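Long-range contacts in hypothetical Thioesterase Protein SP_1851 (Streptococcus pneumoniae serotype 4, PDB 4XY5), which probably hydrolyses acyl thioester bonds as a PaaI-type hotdog-fold thioesterase, its exact substrate being unknown: residues D25-V30 with K91-H96; T71-I76 with T120-V125; L84-T89 with T109-R114; I12-N17 with L50-A55. The protein carries 1 engineered substitution. All coordinates share one frame; numbering follows the deposited sequence.

Contact 1: residues D25-V30 with K91-H96; sequences DGHVVV and KGECVH
The imidazole of His-27 lies alongside the side chain of Glu-93, both pointing the same way from the sheet, and its CD2 packs on Glu-93 CB at 3.7 Å. The ring is held in this position by the turn that precedes its strand: ND1 donates to Asp-25 O, 2.9 Å away, with the carbonyl oxygen in the ring plane. The carboxylate, turned 54° from the ring, stays beyond contact, Glu-93 OE2 being 4.4 Å from His-27 NE2. Further along this partly exposed face, Val-29 CG2 rests on Lys-91 CG at 4.0 Å, while the extended lysine chain carries its ammonium away. The two strands are antiparallel neighbours in the curved sheet that wraps the long helix of a hotdog fold. Val-28 and Gly-92 make the hydrogen-bonded pair, joined by Val-28 N to Gly-92 O and by Gly-92 N to Val-28 O, each 2.9 Å. Their face is buried: Val-28, a compact branched residue suited to a strand, packs on Ile-57 and Val-61 of helix 47-64, and Gly-92 adds no side chain beside it. Gly-26 has a positive phi, 84°, which glycine accepts readily, and its O receives Cys-94 N at 3.0 Å.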
loop_
_atom_site.group_PDB
_atom_site.type_symbol
_atom_site.label_atom_id
_atom_site.label_comp_id
_atom_site.label_asym_id
_atom_site.label_seq_id
_atom_site.Cartn_x
_atom_site.Cartn_y
_atom_site.Cartn_z
ATOM N N ASP A 25 -4.291 3.920 -25.588
ATOM C CA ASP A 25 -5.576 3.610 -24.973
ATOM C C ASP A 25 -5.442 2.942 -23.610
ATOM O O ASP A 25 -6.101 1.942 -23.331
ATOM C CB ASP A 25 -6.393 2.722 -25.920
ATOM C CG ASP A 25 -6.574 3.347 -27.288
ATOM O OD1 ASP A 25 -6.957 4.537 -27.342
ATOM O OD2 ASP A 25 -6.310 2.658 -28.305
ATOM N N GLY A 26 -4.563 3.486 -22.774
ATOM C CA GLY A 26 -4.444 3.030 -21.401
ATOM C C GLY A 26 -3.559 1.815 -21.219
ATOM O O GLY A 26 -3.571 1.197 -20.165
ATOM N N HIS A 27 -2.780 1.483 -22.240
ATOM C CA HIS A 27 -1.903 0.322 -22.188
ATOM C C HIS A 27 -0.538 0.708 -22.710
ATOM O O HIS A 27 -0.419 1.237 -23.809
ATOM C CB HIS A 27 -2.473 -0.830 -23.012
ATOM C CG HIS A 27 -3.771 -1.350 -22.485
ATOM N ND1 HIS A 27 -4.962 -0.674 -22.647
ATOM C CD2 HIS A 27 -4.063 -2.462 -21.772
ATOM C CE1 HIS A 27 -5.934 -1.356 -22.070
ATOM N NE2 HIS A 27 -5.417 -2.444 -21.530
ATOM N N VAL A 28 0.487 0.437 -21.907
ATOM C CA VAL A 28 1.839 0.871 -22.199
ATOM C C VAL A 28 2.794 -0.288 -21.971
ATOM O O VAL A 28 2.645 -1.029 -21.008
ATOM C CB VAL A 28 2.236 2.070 -21.306
ATOM C CG1 VAL A 28 3.736 2.348 -21.403
ATOM C CG2 VAL A 28 1.415 3.303 -21.674
ATOM N N VAL A 29 3.747 -0.465 -22.878
ATOM C CA VAL A 29 4.837 -1.420 -22.690
ATOM C C VAL A 29 6.166 -0.733 -23.022
ATOM O O VAL A 29 6.343 -0.214 -24.127
ATOM C CB VAL A 29 4.679 -2.668 -23.585
ATOM C CG1 VAL A 29 5.886 -3.585 -23.438
ATOM C CG2 VAL A 29 3.388 -3.409 -23.254
ATOM N N VAL A 30 7.092 -0.739 -22.061
ATOM C CA VAL A 30 8.412 -0.119 -22.231
ATOM C C VAL A 30 9.471 -1.116 -21.790
ATOM O O VAL A 30 9.286 -1.794 -20.782
ATOM C CB VAL A 30 8.546 1.184 -21.409
ATOM C CG1 VAL A 30 9.970 1.749 -21.489
ATOM C CG2 VAL A 30 7.519 2.218 -21.863
ATOM N N LYS A 91 5.057 -3.264 -18.073
ATOM C CA LYS A 91 3.730 -3.204 -18.676
ATOM C C LYS A 91 2.772 -2.526 -17.730
ATOM O O LYS A 91 2.567 -3.008 -16.622
ATOM C CB LYS A 91 3.217 -4.608 -18.998
ATOM C CG LYS A 91 4.132 -5.411 -19.912
ATOM C CD LYS A 91 3.499 -6.759 -20.261
ATOM C CE LYS A 91 4.258 -7.447 -21.392
ATOM N NZ LYS A 91 3.531 -8.667 -21.855
ATOM N N GLY A 92 2.171 -1.426 -18.172
ATOM C CA GLY A 92 1.199 -0.730 -17.349
ATOM C C GLY A 92 -0.152 -0.694 -18.037
ATOM O O GLY A 92 -0.235 -0.624 -19.275
ATOM N N GLU A 93 -1.210 -0.748 -17.246
ATOM C CA GLU A 93 -2.539 -0.592 -17.806
ATOM C C GLU A 93 -3.465 0.074 -16.809
ATOM O O GLU A 93 -3.293 -0.061 -15.600
ATOM C CB GLU A 93 -3.103 -1.937 -18.238
ATOM C CG GLU A 93 -3.591 -2.798 -17.099
ATOM C CD GLU A 93 -4.279 -4.057 -17.584
ATOM O OE1 GLU A 93 -3.575 -4.965 -18.070
ATOM O OE2 GLU A 93 -5.522 -4.139 -17.485
ATOM N N CYS A 94 -4.441 0.814 -17.321
ATOM C CA CYS A 94 -5.444 1.413 -16.465
ATOM C C CYS A 94 -6.500 0.378 -16.147
ATOM O O CYS A 94 -7.202 -0.088 -17.043
ATOM C CB CYS A 94 -6.083 2.624 -17.130
ATOM S SG CYS A 94 -7.212 3.501 -16.045
ATOM N N VAL A 95 -6.606 0.003 -14.881
ATOM C CA VAL A 95 -7.600 -0.982 -14.491
ATOM C C VAL A 95 -8.896 -0.297 -14.120
ATOM O O VAL A 95 -9.971 -0.898 -14.203
ATOM C CB VAL A 95 -7.119 -1.860 -13.318
ATOM C CG1 VAL A 95 -5.897 -2.634 -13.728
ATOM C CG2 VAL A 95 -6.835 -1.013 -12.110
ATOM N N HIS A 96 -8.808 0.969 -13.741
ATOM C CA HIS A 96 -10.015 1.713 -13.422
ATOM C C HIS A 96 -9.873 3.165 -13.808
ATOM O O HIS A 96 -8.936 3.852 -13.385
ATOM C CB HIS A 96 -10.361 1.601 -11.927
ATOM C CG HIS A 96 -11.545 2.422 -11.530
ATOM N ND1 HIS A 96 -12.839 2.037 -11.806
ATOM C CD2 HIS A 96 -11.634 3.617 -10.901
ATOM C CE1 HIS A 96 -13.676 2.958 -11.361
ATOM N NE2 HIS A 96 -12.970 3.927 -10.806
#

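Contact 2: residues T71-I76 with T120-V125; sequences TLQSSI and TFTMFV
Thr-122, Thr-71 and Leu-72 lose the most surface where strands 71-76 and 120-125 pair antiparallel, and they meet at a classic beta bulge in the hotdog sheet. Leu-72 and Gln-73 both face Thr-122, whose O takes a short bond from Leu-72 N, 2.7 Å, and a weak one from Gln-73 N. Thr-122 N returns a nearly straight bond to Gln-73 O. The bulge turns Leu-72 toward the partner strand, where its CG packs on Phe-124 CB at 3.7 Å, an apolar match for a leucine that also packs on Thr-101 of the fourth subunit.

Thr-71 serves the helix-facing side with both branches. CG2, anti to the backbone N (OG1 chi1 -49°), reaches the edge of the Phe-121 ring in its plane, and OG1 lies 3.2 Å from Met-123 SD, the methionine being bent at chi2 and chi3. Over one face of the same ring sits Ser-74 OG, 3.2 Å from Phe-121 CE1; a small serine leaves room for the phenyl group, which also meets Phe-51 of helix 47-64. From Gln-73 to Ile-76 the strand also pairs antiparallel with a strand of the third subunit, extending the sheet across the interface. Thr-120 O is gripped twice: Ser-75 N approaches in the carbonyl plane, whereas Ser-74 OG donates from above it at 3.2 Å.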
loop_
_atom_site.group_PDB
_atom_site.type_symbol
_atom_site.label_atom_id
_atom_site.label_comp_id
_atom_site.label_asym_id
_atom_site.label_seq_id
_atom_site.Cartn_x
_atom_site.Cartn_y
_atom_site.Cartn_z
ATOM N N THR A 71 0.457 11.273 -9.260
ATOM C CA THR A 71 0.281 10.137 -8.355
ATOM C C THR A 71 -0.101 10.612 -6.956
ATOM O O THR A 71 0.537 11.511 -6.406
ATOM C CB THR A 71 1.562 9.283 -8.284
ATOM O OG1 THR A 71 2.017 9.000 -9.613
ATOM C CG2 THR A 71 1.294 7.965 -7.563
ATOM N N LEU A 72 -1.153 10.011 -6.395
ATOM C CA LEU A 72 -1.581 10.262 -5.023
ATOM C C LEU A 72 -0.958 9.261 -4.070
ATOM O O LEU A 72 -0.592 9.581 -2.940
ATOM C CB LEU A 72 -3.105 10.158 -4.884
ATOM C CG LEU A 72 -4.013 11.315 -5.267
ATOM C CD1 LEU A 72 -5.455 10.905 -4.992
ATOM C CD2 LEU A 72 -3.636 12.539 -4.467
ATOM N N GLN A 73 -0.886 8.025 -4.538
ATOM C CA GLN A 73 -0.487 6.925 -3.691
ATOM C C GLN A 73 -0.000 5.781 -4.539
ATOM O O GLN A 73 -0.528 5.527 -5.608
ATOM C CB GLN A 73 -1.679 6.481 -2.820
ATOM C CG GLN A 73 -1.316 5.564 -1.683
ATOM C CD GLN A 73 -1.143 4.126 -2.108
ATOM O OE1 GLN A 73 -1.666 3.692 -3.136
ATOM N NE2 GLN A 73 -0.422 3.364 -1.292
ATOM N N SER A 74 1.008 5.066 -4.065
ATOM C CA SER A 74 1.399 3.876 -4.791
ATOM C C SER A 74 1.821 2.774 -3.841
ATOM O O SER A 74 2.379 3.049 -2.781
ATOM C CB SER A 74 2.541 4.180 -5.756
ATOM O OG SER A 74 2.868 3.002 -6.467
ATOM N N SER A 75 1.531 1.538 -4.221
ATOM C CA SER A 75 2.007 0.373 -3.473
ATOM C C SER A 75 2.779 -0.569 -4.397
ATOM O O SER A 75 2.373 -0.795 -5.526
ATOM C CB SER A 75 0.827 -0.337 -2.812
ATOM O OG SER A 75 0.295 0.515 -1.819
ATOM N N ILE A 76 3.917 -1.090 -3.945
ATOM C CA ILE A 76 4.708 -1.963 -4.808
ATOM C C ILE A 76 5.146 -3.191 -4.026
ATOM O O ILE A 76 5.436 -3.094 -2.835
ATOM C CB ILE A 76 5.958 -1.219 -5.392
ATOM C CG1 ILE A 76 6.812 -2.160 -6.249
ATOM C CG2 ILE A 76 6.781 -0.608 -4.260
ATOM C CD1 ILE A 76 7.832 -1.391 -7.156
ATOM N N THR A 120 0.767 -0.821 -7.905
ATOM C CA THR A 120 -0.519 -0.238 -8.235
ATOM C C THR A 120 -0.454 1.231 -7.894
ATOM O O THR A 120 -0.027 1.604 -6.797
ATOM C CB THR A 120 -1.667 -0.932 -7.472
ATOM O OG1 THR A 120 -1.748 -2.291 -7.912
ATOM C CG2 THR A 120 -2.993 -0.245 -7.734
ATOM N N PHE A 121 -0.842 2.063 -8.855
ATOM C CA PHE A 121 -0.799 3.506 -8.706
ATOM C C PHE A 121 -2.179 4.130 -8.681
ATOM O O PHE A 121 -2.999 3.830 -9.536
ATOM C CB PHE A 121 -0.003 4.110 -9.859
ATOM C CG PHE A 121 1.446 3.828 -9.778
ATOM C CD1 PHE A 121 2.312 4.766 -9.243
ATOM C CD2 PHE A 121 1.952 2.621 -10.223
ATOM C CE1 PHE A 121 3.669 4.503 -9.163
ATOM C CE2 PHE A 121 3.308 2.364 -10.139
ATOM C CZ PHE A 121 4.149 3.302 -9.603
ATOM N N THR A 122 -2.414 4.997 -7.696
ATOM C CA THR A 122 -3.635 5.777 -7.617
ATOM C C THR A 122 -3.316 7.186 -8.069
ATOM O O THR A 122 -2.664 7.943 -7.353
ATOM C CB THR A 122 -4.219 5.790 -6.189
ATOM O OG1 THR A 122 -4.466 4.443 -5.780
ATOM C CG2 THR A 122 -5.528 6.551 -6.161
ATOM N N MET A 123 -3.766 7.521 -9.271
ATOM C CA MET A 123 -3.445 8.805 -9.877
ATOM C C MET A 123 -4.631 9.755 -9.784
ATOM O O MET A 123 -5.775 9.341 -9.920
ATOM C CB MET A 123 -3.035 8.624 -11.344
ATOM C CG MET A 123 -2.145 7.413 -11.632
ATOM S SD MET A 123 -0.386 7.607 -11.236
ATOM C CE MET A 123 0.132 8.850 -12.434
ATOM N N PHE A 124 -4.341 11.028 -9.551
ATOM C CA PHE A 124 -5.358 12.070 -9.533
ATOM C C PHE A 124 -5.360 12.772 -10.889
ATOM O O PHE A 124 -4.344 13.324 -11.308
ATOM C CB PHE A 124 -5.084 13.060 -8.398
ATOM C CG PHE A 124 -6.134 14.127 -8.246
ATOM C CD1 PHE A 124 -7.358 13.835 -7.670
ATOM C CD2 PHE A 124 -5.887 15.425 -8.662
ATOM C CE1 PHE A 124 -8.324 14.817 -7.523
ATOM C CE2 PHE A 124 -6.846 16.410 -8.516
ATOM C CZ PHE A 124 -8.063 16.108 -7.948
ATOM N N VAL A 125 -6.490 12.709 -11.589
ATOM C CA VAL A 125 -6.618 13.345 -12.895
ATOM C C VAL A 125 -6.720 14.855 -12.715
ATOM O O VAL A 125 -7.637 15.349 -12.061
ATOM C CB VAL A 125 -7.853 12.832 -13.669
ATOM C CG1 VAL A 125 -7.850 13.377 -15.095
ATOM C CG2 VAL A 125 -7.891 11.307 -13.675
HETATM O O HOH W 1 -2.373 2.565 -5.166
#

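Contact 3: residues L84-T89 with T109-R114; sequences LDDVLT and TNQEGR
Gln-111 reaches over to Asp-86 and Val-87 and holds the outer end of this contact by its amide. OE1 accepts from Val-87 N at 2.7 Å, the donor standing above the amide carbonyl plane, and NE2 gives to Asp-86 OD1 at 3.2 Å, meeting the carboxylate from above its plane. A bend at chi2 (-78°) folds the glutamine back to bring both ends of the amide to the other segment. Here the backbones no longer pair, so a long polar side chain suits the gap in the pattern. The tight part lies at the other end, where Thr-89 and Thr-109 form a hydrogen-bonded antiparallel pair: Thr-89 N binds Thr-109 O at 2.9 Å and Thr-109 N binds Thr-89 O at 3.0 Å. Beyond it strand 101-109 runs into a type I turn, Asn-110 to Gly-113, leading to strand 115-127 of the hotdog sheet. Asn-110 starts it with an Asx turn, its OD1 accepting from Glu-112 N and Arg-114 N on opposite faces, and Gly-113 takes a positive phi. Inward, Leu-88 CD2 approaches Asn-110 CB at 4.1 Å, and a water bridges Asn-110 ND2 and Asp-86 OD2, which also accepts from Lys-83 N. Exposed Glu-112 and Arg-114 make no contact with segment 84-89.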
loop_
_atom_site.group_PDB
_atom_site.type_symbol
_atom_site.label_atom_id
_atom_site.label_comp_id
_atom_site.label_asym_id
_atom_site.label_seq_id
_atom_site.Cartn_x
_atom_site.Cartn_y
_atom_site.Cartn_z
ATOM N N LEU A 84 22.150 -6.947 -13.125
ATOM C CA LEU A 84 22.860 -6.275 -14.208
ATOM C C LEU A 84 22.637 -7.000 -15.544
ATOM O O LEU A 84 22.695 -8.225 -15.599
ATOM C CB LEU A 84 24.357 -6.185 -13.887
ATOM C CG LEU A 84 25.201 -5.401 -14.899
ATOM C CD1 LEU A 84 24.805 -3.929 -14.904
ATOM C CD2 LEU A 84 26.688 -5.567 -14.624
ATOM N N ASP A 85 22.321 -6.221 -16.578
ATOM C CA ASP A 85 22.117 -6.678 -17.957
ATOM C C ASP A 85 20.765 -7.367 -18.200
ATOM O O ASP A 85 20.472 -7.740 -19.338
ATOM C CB ASP A 85 23.263 -7.605 -18.411
ATOM C CG ASP A 85 24.574 -6.848 -18.671
ATOM O OD1 ASP A 85 25.641 -7.336 -18.238
ATOM O OD2 ASP A 85 24.549 -5.781 -19.320
ATOM N N ASP A 86 19.938 -7.524 -17.162
ATOM C CA ASP A 86 18.556 -7.953 -17.382
ATOM C C ASP A 86 17.891 -6.978 -18.335
ATOM O O ASP A 86 18.158 -5.782 -18.286
ATOM C CB ASP A 86 17.740 -8.002 -16.079
ATOM C CG ASP A 86 17.979 -9.257 -15.263
ATOM O OD1 ASP A 86 18.677 -10.180 -15.741
ATOM O OD2 ASP A 86 17.444 -9.321 -14.129
ATOM N N VAL A 87 17.025 -7.484 -19.207
ATOM C CA VAL A 87 16.124 -6.611 -19.936
ATOM C C VAL A 87 14.779 -6.704 -19.230
ATOM O O VAL A 87 14.227 -7.796 -19.078
ATOM C CB VAL A 87 15.996 -7.004 -21.412
ATOM C CG1 VAL A 87 14.932 -6.143 -22.108
ATOM C CG2 VAL A 87 17.344 -6.864 -22.090
ATOM N N LEU A 88 14.296 -5.561 -18.751
ATOM C CA LEU A 88 13.041 -5.505 -18.014
ATOM C C LEU A 88 11.932 -4.993 -18.906
ATOM O O LEU A 88 12.072 -3.954 -19.552
ATOM C CB LEU A 88 13.180 -4.603 -16.785
ATOM C CG LEU A 88 14.278 -4.999 -15.809
ATOM C CD1 LEU A 88 14.271 -4.086 -14.576
ATOM C CD2 LEU A 88 14.124 -6.454 -15.420
ATOM N N THR A 89 10.826 -5.723 -18.934
ATOM C CA THR A 89 9.645 -5.282 -19.652
ATOM C C THR A 89 8.638 -4.761 -18.639
ATOM O O THR A 89 8.209 -5.491 -17.768
ATOM C CB THR A 89 9.026 -6.414 -20.472
ATOM O OG1 THR A 89 10.003 -6.897 -21.404
ATOM C CG2 THR A 89 7.807 -5.907 -21.243
ATOM N N THR A 109 8.574 -7.753 -15.756
ATOM C CA THR A 109 9.105 -9.096 -15.979
ATOM C C THR A 109 10.511 -8.998 -16.572
ATOM O O THR A 109 10.852 -7.993 -17.195
ATOM C CB THR A 109 8.203 -9.911 -16.930
ATOM O OG1 THR A 109 8.023 -9.183 -18.150
ATOM C CG2 THR A 109 6.837 -10.143 -16.292
ATOM N N ASN A 110 11.335 -10.027 -16.388
ATOM C CA ASN A 110 12.656 -9.987 -17.012
ATOM C C ASN A 110 12.641 -10.743 -18.330
ATOM O O ASN A 110 11.589 -11.217 -18.753
ATOM C CB ASN A 110 13.749 -10.522 -16.071
ATOM C CG ASN A 110 13.577 -11.987 -15.720
ATOM O OD1 ASN A 110 12.850 -12.720 -16.385
ATOM N ND2 ASN A 110 14.267 -12.425 -14.668
ATOM N N GLN A 111 13.809 -10.858 -18.968
ATOM C CA GLN A 111 13.915 -11.417 -20.316
ATOM C C GLN A 111 13.609 -12.912 -20.339
ATOM O O GLN A 111 13.450 -13.496 -21.409
ATOM C CB GLN A 111 15.314 -11.152 -20.907
ATOM C CG GLN A 111 16.452 -11.900 -20.229
ATOM C CD GLN A 111 16.866 -11.273 -18.913
ATOM O OE1 GLN A 111 16.526 -10.125 -18.628
ATOM N NE2 GLN A 111 17.594 -12.026 -18.097
ATOM N N GLU A 112 13.523 -13.517 -19.156
ATOM C CA GLU A 112 13.157 -14.926 -19.006
ATOM C C GLU A 112 11.680 -15.079 -18.654
ATOM O O GLU A 112 11.212 -16.177 -18.349
ATOM C CB GLU A 112 14.007 -15.594 -17.921
ATOM C CG GLU A 112 15.510 -15.441 -18.112
ATOM C CD GLU A 112 16.033 -16.187 -19.320
ATOM O OE1 GLU A 112 15.381 -17.160 -19.750
ATOM O OE2 GLU A 112 17.100 -15.799 -19.845
ATOM N N GLY A 113 10.952 -13.969 -18.675
ATOM C CA GLY A 113 9.533 -13.981 -18.366
ATOM C C GLY A 113 9.227 -14.132 -16.887
ATOM O O GLY A 113 8.073 -14.350 -16.498
ATOM N N ARG A 114 10.254 -14.021 -16.051
ATOM C CA ARG A 114 10.064 -14.118 -14.610
ATOM C C ARG A 114 9.538 -12.801 -14.040
ATOM O O ARG A 114 9.979 -11.733 -14.444
ATOM C CB ARG A 114 11.371 -14.499 -13.910
ATOM C CG ARG A 114 12.018 -15.782 -14.413
ATOM C CD ARG A 114 11.017 -16.920 -14.479
ATOM N NE ARG A 114 10.377 -17.186 -13.192
ATOM C CZ ARG A 114 10.945 -17.854 -12.191
ATOM N NH1 ARG A 114 12.179 -18.324 -12.316
ATOM N NH2 ARG A 114 10.276 -18.049 -11.062
HETATM O O HOH W 2 15.717 -10.784 -12.850
HETATM O O HOH W 3 5.918 -7.296 -17.655
#

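Contact 4: residues I12-N17 with L50-A55; sequences ISAFEN and LFTLCA. Engineered in segment 50-55: Ala-55 (natural residue Asp).
Aromatic packing dominates: the Phe-15 ring takes a methyl of Leu-53 over one face. This is a CH-pi contact, with Leu-53 CD2 3.8 Å from the ring centroid and 19° off the ring normal, displaced toward the rim beside Phe-15 CZ, its nearest ring atom at 3.6 Å. Phe-15 has CG beside the backbone N (chi1 -63°), which swings the ring back to the helix although its first bond does not point at the helix. A broad, flat phenyl suits the place because it can offer its face to the leucine and its edge to the backbone: Thr-52 O lies near the ring plane, 3.8 Å from Phe-15 CE2.

Aliphatic contacts come next. Ala-14 points at the helix, and its CB meets Thr-52 CG2 at 3.7 Å; the small methyl lets the strand come close. Leu-53 CD2 also approaches Ala-14 CB, so one methyl serves both residues.

No hydrogen bond joins the two segments. Thr-52 turns its OG1 back to Gly-48 O, with a weak bond to Thr-52 OG1 of the third subunit, leaving the methyl for Ala-14.

Ala-55, an engineered replacement for the natural aspartate, makes no contact with segment 12-17 and packs on Phe-121. Segment 12-17 flanks helix 47-64, the central helix of the hotdog fold; Leu-50 and Phe-51 pack on strand 68-78, and residues 12-14 pair with a strand of the third subunit.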
loop_
_atom_site.group_PDB
_atom_site.type_symbol
_atom_site.label_atom_id
_atom_site.label_comp_id
_atom_site.label_asym_id
_atom_site.label_seq_id
_atom_site.Cartn_x
_atom_site.Cartn_y
_atom_site.Cartn_z
ATOM N N ILE A 12 21.299 7.004 -7.915
ATOM C CA ILE A 12 20.474 5.933 -8.446
ATOM C C ILE A 12 19.696 6.530 -9.602
ATOM O O ILE A 12 19.009 7.529 -9.429
ATOM C CB ILE A 12 19.527 5.371 -7.368
ATOM C CG1 ILE A 12 20.353 4.774 -6.227
ATOM C CG2 ILE A 12 18.572 4.334 -7.954
ATOM C CD1 ILE A 12 19.844 5.149 -4.861
ATOM N N SER A 13 19.832 5.953 -10.791
ATOM C CA SER A 13 19.242 6.545 -11.969
ATOM C C SER A 13 18.310 5.555 -12.671
ATOM O O SER A 13 18.482 4.349 -12.553
ATOM C CB SER A 13 20.346 7.021 -12.925
ATOM O OG SER A 13 19.778 7.662 -14.049
ATOM N N ALA A 14 17.324 6.078 -13.389
ATOM C CA ALA A 14 16.370 5.239 -14.119
ATOM C C ALA A 14 16.100 5.826 -15.492
ATOM O O ALA A 14 15.968 7.040 -15.622
ATOM C CB ALA A 14 15.060 5.106 -13.329
ATOM N N PHE A 15 16.010 4.964 -16.505
ATOM C CA PHE A 15 15.819 5.362 -17.907
ATOM C C PHE A 15 17.020 6.056 -18.549
ATOM O O PHE A 15 16.861 7.013 -19.312
ATOM C CB PHE A 15 14.588 6.251 -18.058
ATOM C CG PHE A 15 13.295 5.552 -17.687
ATOM C CD1 PHE A 15 12.697 4.671 -18.577
ATOM C CD2 PHE A 15 12.709 5.763 -16.449
ATOM C CE1 PHE A 15 11.520 4.016 -18.248
ATOM C CE2 PHE A 15 11.527 5.115 -16.107
ATOM C CZ PHE A 15 10.932 4.241 -17.005
ATOM N N GLU A 16 18.213 5.551 -18.270
ATOM C CA GLU A 16 19.390 5.944 -19.038
ATOM C C GLU A 16 19.297 5.358 -20.445
ATOM O O GLU A 16 19.885 5.886 -21.394
ATOM C CB GLU A 16 20.664 5.494 -18.329
ATOM C CG GLU A 16 20.863 6.214 -17.005
ATOM C CD GLU A 16 22.261 6.075 -16.439
ATOM O OE1 GLU A 16 22.597 6.859 -15.527
ATOM O OE2 GLU A 16 23.014 5.184 -16.888
ATOM N N ASN A 17 18.540 4.271 -20.563
ATOM C CA ASN A 17 18.167 3.691 -21.851
ATOM C C ASN A 17 16.735 3.197 -21.725
ATOM O O ASN A 17 16.310 2.859 -20.628
ATOM C CB ASN A 17 19.088 2.532 -22.245
ATOM C CG ASN A 17 18.908 1.306 -21.360
ATOM O OD1 ASN A 17 18.008 0.473 -21.588
ATOM N ND2 ASN A 17 19.761 1.184 -20.338
ATOM N N LEU A 50 13.398 0.300 -9.550
ATOM C CA LEU A 50 12.263 -0.484 -10.031
ATOM C C LEU A 50 10.962 0.300 -9.878
ATOM O O LEU A 50 10.139 0.306 -10.772
ATOM C CB LEU A 50 12.154 -1.818 -9.274
ATOM C CG LEU A 50 13.317 -2.795 -9.486
ATOM C CD1 LEU A 50 13.140 -3.996 -8.553
ATOM C CD2 LEU A 50 13.323 -3.228 -10.927
ATOM N N PHE A 51 10.789 0.967 -8.742
ATOM C CA PHE A 51 9.587 1.781 -8.551
ATOM C C PHE A 51 9.514 2.885 -9.591
ATOM O O PHE A 51 8.444 3.180 -10.139
ATOM C CB PHE A 51 9.558 2.394 -7.153
ATOM C CG PHE A 51 8.342 3.249 -6.892
ATOM C CD1 PHE A 51 7.216 2.713 -6.292
ATOM C CD2 PHE A 51 8.334 4.598 -7.247
ATOM C CE1 PHE A 51 6.102 3.505 -6.039
ATOM C CE2 PHE A 51 7.240 5.391 -7.013
ATOM C CZ PHE A 51 6.106 4.847 -6.402
ATOM N N THR A 52 10.647 3.528 -9.854
ATOM C CA THR A 52 10.627 4.645 -10.772
ATOM C C THR A 52 10.261 4.174 -12.189
ATOM O O THR A 52 9.530 4.861 -12.901
ATOM C CB THR A 52 11.988 5.394 -10.765
ATOM O OG1 THR A 52 12.194 5.971 -9.460
ATOM C CG2 THR A 52 12.017 6.512 -11.820
ATOM N N LEU A 53 10.753 3.007 -12.587
ATOM C CA LEU A 53 10.316 2.423 -13.860
ATOM C C LEU A 53 8.787 2.326 -13.882
ATOM O O LEU A 53 8.148 2.740 -14.849
ATOM C CB LEU A 53 10.937 1.043 -14.083
ATOM C CG LEU A 53 12.461 0.927 -14.185
ATOM C CD1 LEU A 53 12.870 -0.515 -14.456
ATOM C CD2 LEU A 53 13.032 1.842 -15.283
ATOM N N CYS A 54 8.200 1.823 -12.798
ATOM C CA CYS A 54 6.747 1.650 -12.747
ATOM C C CYS A 54 5.997 2.985 -12.764
ATOM O O CYS A 54 4.966 3.124 -13.438
ATOM C CB CYS A 54 6.331 0.861 -11.501
ATOM S SG CYS A 54 6.894 -0.832 -11.519
ATOM N N ALA A 55 6.504 3.962 -12.016
ATOM C CA ALA A 55 5.821 5.253 -11.913
ATOM C C ALA A 55 5.828 6.009 -13.230
ATOM O O ALA A 55 4.842 6.656 -13.599
ATOM C CB ALA A 55 6.450 6.109 -10.822
#

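In the fold
Contacts 1, 2 and 3 belong to one antiparallel sheet, whereas contact 4 sets an N-terminal segment against helix 47-64, around which that sheet curves. Contacts 1 and 3 share strand 87-97, their centres 19 Å apart, and touch through Val-29 and Thr-89. Contacts 2 and 3, centres 24 Å apart, do not touch. Leu-50 and Leu-53 of contact 4 meet Leu-88 of contact 3, while Phe-51, Cys-54 and engineered Ala-55 meet Phe-121 of contact 2. Along the chain contact 4 closes before contacts 2 and 3 open, contact 3 falls between the strands of contact 2, and contact 1 alternates with all three. Contacts 2 and 4 reach the third subunit, contacts 1 and 2 the second, so sheet and helix both join the assembly.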